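Local coordinates for DUF269-containing protein (Cyanothece sp. ATCC 51142, PDB 3NJ2) that is of unknown function but belongs to the DUF269 family and is associated with nitrogen fixation in a cyanobacterium, at residues Glu25-Leu30 / Asp145-Leu150. Sequence-based numbering, arbitrary orientation.
Sequences ETNTLL and DTLEKL
Asn-27 and Leu-30 of the N-terminal helix 24-33 rest on Leu-147 and Glu-148, at the start of the first turn of the long helix 147-167, in a helix-to-helix contact at the surface of the fold. Residues one turn apart on a helix present a common face, and here that face meets one apolar and one acidic side chain. Leu-147 reaches across with its CD1 methyl, which lies 3.6 Å from Asn-27 CB and 3.7 Å from Asn-27 CG, touching the root of the amide side chain. Leu-30 extends with CG opposite its own backbone N (chi1 -179°), and this brings its CD2 methyl to 4.0 Å from Leu-147 CB. The same methyl meets the side of Glu-148, whose OE2 is 3.9 Å away. The glutamate chain folds at chi2 (81°) instead of running straight outward, which carries its carboxylate back toward helix 24-33. No direct hydrogen bond joins the two segments; a water bridges them, donating to Asn-27 OD1 at 2.6 Å and to Glu-148 OE1, also at 2.6 Å.

Just before helix 147-167, Thr-146 is the N-cap: its OG1 accepts from Lys-149 N at 2.9 Å, tying down the turn that presents Leu-147 and Glu-148. Leu-147 also touches Val-66 and Leu-30 touches Leu-37 of helix 35-46, so the two leucines carry the contact into neighbouring parts of the chain. Because the water spends both hydrogens on acceptors, it reconciles an amide oxygen with a carboxylate that could not bond directly if the acid is ionised. The result is a small surface contact, apolar between the leucines and joined at its polar edge through water.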
loop_
_atom_site.group_PDB
_atom_site.type_symbol
_atom_site.label_atom_id
_atom_site.label_comp_id
_atom_site.label_asym_id
_atom_site.label_seq_id
_atom_site.Cartn_x
_atom_site.Cartn_y
_atom_site.Cartn_z
ATOM N N GLU B 25 1.078 38.321 3.544
ATOM C CA GLU B 25 1.266 38.479 2.096
ATOM C C GLU B 25 2.148 37.371 1.527
ATOM O O GLU B 25 1.823 36.785 0.477
ATOM C CB GLU B 25 1.877 39.847 1.740
ATOM C CG GLU B 25 0.838 40.945 1.455
ATOM C CD GLU B 25 1.432 42.354 1.464
ATOM O OE1 GLU B 25 2.671 42.518 1.637
ATOM O OE2 GLU B 25 0.641 43.309 1.301
ATOM N N THR B 26 3.256 37.085 2.233
ATOM C CA THR B 26 4.181 36.052 1.790
ATOM C C THR B 26 3.578 34.630 1.808
ATOM O O THR B 26 3.890 33.840 0.931
ATOM C CB THR B 26 5.614 36.068 2.468
ATOM O OG1 THR B 26 5.580 35.421 3.755
ATOM C CG2 THR B 26 6.188 37.472 2.589
ATOM N N ASN B 27 2.715 34.308 2.777
ATOM C CA ASN B 27 2.110 32.965 2.781
ATOM C C ASN B 27 1.197 32.814 1.557
ATOM O O ASN B 27 1.183 31.768 0.897
ATOM C CB ASN B 27 1.286 32.722 4.060
ATOM C CG ASN B 27 2.139 32.616 5.318
ATOM O OD1 ASN B 27 3.333 32.272 5.286
ATOM N ND2 ASN B 27 1.508 32.915 6.457
ATOM N N THR B 28 0.427 33.866 1.255
ATOM C CA THR B 28 -0.488 33.792 0.100
ATOM C C THR B 28 0.321 33.628 -1.182
ATOM O O THR B 28 -0.059 32.852 -2.068
ATOM C CB THR B 28 -1.443 35.035 0.050
ATOM O OG1 THR B 28 -2.152 35.134 1.290
ATOM C CG2 THR B 28 -2.445 34.958 -1.120
ATOM N N LEU B 29 1.423 34.361 -1.302
ATOM C CA LEU B 29 2.247 34.230 -2.493
ATOM C C LEU B 29 2.817 32.831 -2.597
ATOM O O LEU B 29 2.759 32.262 -3.660
ATOM C CB LEU B 29 3.360 35.268 -2.556
ATOM C CG LEU B 29 2.963 36.549 -3.338
ATOM C CD1 LEU B 29 3.570 37.729 -2.654
ATOM C CD2 LEU B 29 3.307 36.530 -4.847
ATOM N N LEU B 30 3.282 32.257 -1.482
ATOM C CA LEU B 30 3.863 30.893 -1.523
ATOM C C LEU B 30 2.808 29.909 -1.970
ATOM O O LEU B 30 3.058 29.031 -2.801
ATOM C CB LEU B 30 4.484 30.567 -0.109
ATOM C CG LEU B 30 5.128 29.194 -0.071
ATOM C CD1 LEU B 30 6.294 29.053 -1.071
ATOM C CD2 LEU B 30 5.596 29.004 1.364
ATOM N N ASP B 145 5.237 22.169 10.564
ATOM C CA ASP B 145 5.286 23.420 11.351
ATOM C C ASP B 145 4.837 24.683 10.646
ATOM O O ASP B 145 4.288 25.564 11.265
ATOM C CB ASP B 145 6.677 23.710 11.909
ATOM C CG ASP B 145 7.195 22.597 12.812
ATOM O OD1 ASP B 145 6.391 21.757 13.308
ATOM O OD2 ASP B 145 8.451 22.590 12.983
ATOM N N THR B 146 5.133 24.776 9.347
ATOM C CA THR B 146 4.911 25.995 8.583
ATOM C C THR B 146 4.669 25.626 7.140
ATOM O O THR B 146 4.908 24.483 6.710
ATOM C CB THR B 146 6.143 26.864 8.477
ATOM O OG1 THR B 146 7.160 26.112 7.820
ATOM C CG2 THR B 146 6.702 27.340 9.857
ATOM N N LEU B 147 4.069 26.562 6.410
ATOM C CA LEU B 147 3.853 26.363 4.974
ATOM C C LEU B 147 5.148 26.062 4.252
ATOM O O LEU B 147 5.181 25.243 3.334
ATOM C CB LEU B 147 3.225 27.626 4.318
ATOM C CG LEU B 147 1.721 27.632 4.578
ATOM C CD1 LEU B 147 1.344 29.152 4.359
ATOM C CD2 LEU B 147 0.973 26.610 3.690
ATOM N N GLU B 148 6.220 26.767 4.633
ATOM C CA GLU B 148 7.565 26.533 4.064
ATOM C C GLU B 148 8.019 25.113 4.232
ATOM O O GLU B 148 8.562 24.532 3.285
ATOM C CB GLU B 148 8.615 27.455 4.694
ATOM C CG GLU B 148 8.501 28.869 4.213
ATOM C CD GLU B 148 7.407 29.719 4.912
ATOM O OE1 GLU B 148 6.738 29.310 5.926
ATOM O OE2 GLU B 148 7.206 30.844 4.379
ATOM N N LYS B 149 7.828 24.549 5.428
ATOM C CA LYS B 149 8.278 23.149 5.649
ATOM C C LYS B 149 7.429 22.174 4.855
ATOM O O LYS B 149 7.930 21.191 4.322
ATOM C CB LYS B 149 8.276 22.768 7.117
ATOM C CG LYS B 149 9.333 23.559 7.934
ATOM C CD LYS B 149 9.490 22.881 9.268
ATOM C CE LYS B 149 10.549 23.568 10.117
ATOM N NZ LYS B 149 11.766 23.693 9.248
ATOM N N LEU B 150 6.128 22.452 4.779
ATOM C CA LEU B 150 5.243 21.617 3.889
ATOM C C LEU B 150 5.734 21.684 2.423
ATOM O O LEU B 150 5.853 20.630 1.750
ATOM C CB LEU B 150 3.822 22.228 4.000
ATOM C CG LEU B 150 2.796 21.646 2.968
ATOM C CD1 LEU B 150 2.584 20.146 3.131
ATOM C CD2 LEU B 150 1.466 22.333 3.135
HETATM O O HOH W 1 4.655 30.556 6.798
#